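Local coordinates for HutD family protein (Pseudomonas aeruginosa, PDB 1YLL), which is of unknown function but belongs to the HutD family of the cupin clan, with a helix-free fold of beta strands and loops, at residues W19-R31 with W42-F55. Numbering follows the deposited sequence.
Sequences WKNGAGSTEEIAR and WRLSIADVGESGGF
W19 lays its indole over the sheet at G24, where the missing side chain leaves a shallow hollow for a broad ring. One face of the ring rests on the G24–S25 peptide and on D48 O, 3.7 Å from CZ2, while CH2 touches V49 CG2 and, more loosely, F55 CE2. In the ring plane W19 NE1 donates to T26 OG1 at 2.8 Å, which fixes the rotation of the indole. Small A47 lets the indole edge sit close, W19 CZ2 to A47 CB 4.1 Å. T26 turns its methyl the other way, CG2 anti to the backbone N, against S45 CB and the guanidinium of R43 at NH1. Beneath these side chains strands 24-31 and 42-49 form the antiparallel hairpin of a cupin-type beta barrel, interrupted by a classic bulge at which I29 and A30 both face L44. I29 lies on the opposite face from W19, and the bulge's extra residue brings A30 there too; I29 CD1 wedges between L44 CD1 and I46 CG1, both at 3.9 Å, with F145 of strand 141-146 beyond. Past the bulge, the R31 carbonyl carbon lies over one face of the W42 ring, while small A30 meets its rim, CB to CZ3 4.0 Å. Back on the W19 face, R31 grips the E28 carboxylate side-on with NE and NH2. Extended R43 crosses it, planes 87° apart, and NE reaches E28 OE2 from above the carboxylate plane at 2.8 Å, so that one anion probably offsets two neighbouring arginines.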
# COMPACT_ATOMS: atom_id res chain seq x y z
N TRP D 19 35.74 11.83 -15.39
CA TRP D 19 36.02 13.22 -15.75
C TRP D 19 37.34 13.25 -16.52
O TRP D 19 38.29 12.56 -16.16
CB TRP D 19 36.19 14.06 -14.51
CG TRP D 19 35.02 14.11 -13.61
CD1 TRP D 19 33.75 13.68 -13.86
CD2 TRP D 19 35.01 14.68 -12.30
NE1 TRP D 19 32.94 13.94 -12.77
CE2 TRP D 19 33.69 14.56 -11.80
CE3 TRP D 19 35.98 15.28 -11.49
CZ2 TRP D 19 33.33 15.02 -10.53
CZ3 TRP D 19 35.62 15.74 -10.23
CH2 TRP D 19 34.30 15.61 -9.76
N LYS D 20 37.41 14.07 -17.56
CA LYS D 20 38.62 14.18 -18.37
C LYS D 20 39.89 14.55 -17.59
O LYS D 20 41.01 14.36 -18.09
CB LYS D 20 38.39 15.18 -19.50
CG LYS D 20 37.25 14.77 -20.41
CD LYS D 20 36.86 15.87 -21.38
CE LYS D 20 35.47 15.62 -21.97
NZ LYS D 20 35.32 14.26 -22.57
N ASN D 21 39.73 15.07 -16.38
CA ASN D 21 40.87 15.46 -15.55
C ASN D 21 41.27 14.36 -14.57
O ASN D 21 42.23 14.52 -13.81
CB ASN D 21 40.53 16.71 -14.77
CG ASN D 21 39.33 16.51 -13.90
OD1 ASN D 21 39.35 15.70 -12.98
ND2 ASN D 21 38.26 17.23 -14.20
N GLY D 22 40.51 13.28 -14.56
CA GLY D 22 40.80 12.16 -13.68
C GLY D 22 40.57 12.35 -12.19
O GLY D 22 40.90 11.47 -11.39
N ALA D 23 40.00 13.48 -11.81
CA ALA D 23 39.77 13.74 -10.41
C ALA D 23 38.45 13.14 -9.95
O ALA D 23 38.12 13.23 -8.77
CB ALA D 23 39.79 15.27 -10.15
N GLY D 24 37.71 12.54 -10.88
CA GLY D 24 36.43 11.95 -10.49
C GLY D 24 35.59 11.37 -11.63
O GLY D 24 36.07 11.16 -12.74
N SER D 25 34.33 11.10 -11.35
CA SER D 25 33.47 10.55 -12.39
C SER D 25 32.04 10.90 -12.04
O SER D 25 31.73 11.24 -10.91
CB SER D 25 33.62 9.03 -12.46
OG SER D 25 33.31 8.43 -11.22
N THR D 26 31.16 10.82 -13.03
CA THR D 26 29.79 11.13 -12.78
C THR D 26 28.87 10.04 -13.27
O THR D 26 29.07 9.52 -14.37
CB THR D 26 29.39 12.44 -13.45
OG1 THR D 26 30.15 13.50 -12.86
CG2 THR D 26 27.90 12.72 -13.21
N GLU D 27 27.88 9.72 -12.45
CA GLU D 27 26.86 8.74 -12.83
C GLU D 27 25.52 9.48 -12.98
O GLU D 27 24.93 9.90 -11.99
CB GLU D 27 26.71 7.65 -11.76
CG GLU D 27 27.92 6.72 -11.64
CD GLU D 27 27.70 5.56 -10.66
OE1 GLU D 27 26.76 5.63 -9.84
OE2 GLU D 27 28.49 4.60 -10.71
N GLU D 28 25.05 9.66 -14.21
CA GLU D 28 23.78 10.36 -14.43
C GLU D 28 22.62 9.47 -14.11
O GLU D 28 22.49 8.37 -14.65
CB GLU D 28 23.66 10.87 -15.88
CG GLU D 28 22.32 11.60 -16.15
CD GLU D 28 22.30 12.37 -17.47
OE1 GLU D 28 21.27 12.33 -18.17
OE2 GLU D 28 23.30 13.04 -17.80
N ILE D 29 21.76 9.95 -13.23
CA ILE D 29 20.58 9.19 -12.84
C ILE D 29 19.46 9.44 -13.83
O ILE D 29 18.82 8.49 -14.31
CB ILE D 29 20.13 9.60 -11.42
CG1 ILE D 29 21.24 9.25 -10.41
CG2 ILE D 29 18.81 8.91 -11.05
CD1 ILE D 29 20.96 9.75 -9.01
N ALA D 30 19.22 10.71 -14.14
CA ALA D 30 18.13 11.06 -15.02
C ALA D 30 18.21 12.50 -15.50
O ALA D 30 18.88 13.33 -14.89
CB ALA D 30 16.82 10.85 -14.25
N ARG D 31 17.52 12.81 -16.59
CA ARG D 31 17.42 14.19 -17.08
C ARG D 31 16.03 14.30 -17.71
O ARG D 31 15.42 13.29 -18.04
CB ARG D 31 18.48 14.51 -18.13
CG ARG D 31 18.36 13.67 -19.38
CD ARG D 31 19.30 14.23 -20.43
NE ARG D 31 20.69 14.20 -19.98
CZ ARG D 31 21.67 14.92 -20.53
NH1 ARG D 31 21.41 15.71 -21.56
NH2 ARG D 31 22.88 14.89 -20.01
N TRP D 42 16.85 19.75 -16.54
CA TRP D 42 17.31 19.39 -15.20
C TRP D 42 18.02 18.05 -15.35
O TRP D 42 17.76 17.28 -16.28
CB TRP D 42 16.17 19.31 -14.15
CG TRP D 42 15.04 18.40 -14.49
CD1 TRP D 42 13.79 18.76 -14.92
CD2 TRP D 42 15.02 16.97 -14.39
NE1 TRP D 42 13.01 17.66 -15.09
CE2 TRP D 42 13.73 16.54 -14.78
CE3 TRP D 42 15.97 16.01 -14.01
CZ2 TRP D 42 13.36 15.18 -14.82
CZ3 TRP D 42 15.60 14.66 -14.04
CH2 TRP D 42 14.31 14.26 -14.45
N ARG D 43 18.96 17.82 -14.45
CA ARG D 43 19.73 16.60 -14.45
C ARG D 43 20.06 16.23 -13.01
O ARG D 43 20.42 17.09 -12.20
CB ARG D 43 21.04 16.82 -15.19
CG ARG D 43 21.96 15.64 -15.23
CD ARG D 43 23.07 15.93 -16.22
NE ARG D 43 24.21 15.02 -16.11
CZ ARG D 43 25.23 15.18 -15.28
NH1 ARG D 43 26.22 14.30 -15.28
NH2 ARG D 43 25.26 16.18 -14.42
N LEU D 44 19.92 14.94 -12.70
CA LEU D 44 20.21 14.43 -11.36
C LEU D 44 21.37 13.46 -11.52
O LEU D 44 21.38 12.63 -12.45
CB LEU D 44 18.99 13.68 -10.82
CG LEU D 44 18.30 13.86 -9.46
CD1 LEU D 44 18.15 12.48 -8.80
CD2 LEU D 44 19.01 14.89 -8.58
N SER D 45 22.34 13.50 -10.63
CA SER D 45 23.47 12.60 -10.78
C SER D 45 24.20 12.38 -9.46
O SER D 45 23.97 13.10 -8.48
CB SER D 45 24.48 13.21 -11.76
OG SER D 45 24.94 14.48 -11.28
N ILE D 46 25.07 11.36 -9.47
CA ILE D 46 25.92 11.06 -8.32
C ILE D 46 27.33 11.21 -8.88
O ILE D 46 27.62 10.73 -9.97
CB ILE D 46 25.80 9.61 -7.87
CG1 ILE D 46 24.44 9.35 -7.25
CG2 ILE D 46 26.91 9.31 -6.84
CD1 ILE D 46 24.22 7.84 -7.23
N ALA D 47 28.21 11.89 -8.17
CA ALA D 47 29.57 12.02 -8.68
C ALA D 47 30.54 11.49 -7.65
O ALA D 47 30.23 11.44 -6.45
CB ALA D 47 29.90 13.47 -9.02
N ASP D 48 31.68 11.00 -8.13
CA ASP D 48 32.75 10.53 -7.27
C ASP D 48 33.78 11.62 -7.41
O ASP D 48 34.09 12.04 -8.53
CB ASP D 48 33.31 9.20 -7.75
CG ASP D 48 32.43 8.04 -7.38
OD1 ASP D 48 31.23 8.29 -7.16
OD2 ASP D 48 32.93 6.90 -7.31
N VAL D 49 34.30 12.11 -6.30
CA VAL D 49 35.30 13.14 -6.37
C VAL D 49 36.46 12.52 -5.64
O VAL D 49 36.39 12.33 -4.43
CB VAL D 49 34.84 14.41 -5.66
CG1 VAL D 49 35.86 15.51 -5.87
CG2 VAL D 49 33.47 14.83 -6.17
N GLY D 50 37.51 12.19 -6.39
CA GLY D 50 38.67 11.52 -5.82
C GLY D 50 39.80 12.42 -5.41
O GLY D 50 40.66 12.00 -4.63
N GLU D 51 39.80 13.64 -5.93
CA GLU D 51 40.82 14.63 -5.61
C GLU D 51 40.24 16.04 -5.55
O GLU D 51 39.26 16.34 -6.23
CB GLU D 51 41.88 14.63 -6.69
CG GLU D 51 42.73 13.40 -6.77
CD GLU D 51 43.81 13.57 -7.80
OE1 GLU D 51 43.46 13.67 -9.00
OE2 GLU D 51 45.00 13.63 -7.41
N SER D 52 40.85 16.89 -4.75
CA SER D 52 40.44 18.29 -4.67
C SER D 52 40.76 18.91 -6.02
O SER D 52 41.76 18.55 -6.65
CB SER D 52 41.22 19.04 -3.58
OG SER D 52 40.97 18.48 -2.30
N GLY D 53 39.92 19.82 -6.48
CA GLY D 53 40.15 20.46 -7.77
C GLY D 53 38.96 21.32 -8.14
O GLY D 53 37.95 21.32 -7.43
N GLY D 54 39.08 22.06 -9.24
CA GLY D 54 37.99 22.93 -9.63
C GLY D 54 36.84 22.14 -10.21
O GLY D 54 37.02 21.01 -10.67
N PHE D 55 35.64 22.71 -10.16
CA PHE D 55 34.46 22.07 -10.72
C PHE D 55 34.19 22.79 -12.03
O PHE D 55 34.32 24.01 -12.11
CB PHE D 55 33.24 22.21 -9.80
CG PHE D 55 33.17 21.17 -8.71
CD1 PHE D 55 32.14 21.23 -7.76
CD2 PHE D 55 34.11 20.15 -8.61
CE1 PHE D 55 32.06 20.29 -6.73
CE2 PHE D 55 34.04 19.19 -7.57
CZ PHE D 55 33.01 19.27 -6.63
O HOH W 1 27.76 15.57 -11.71
O HOH W 2 31.60 5.72 -9.77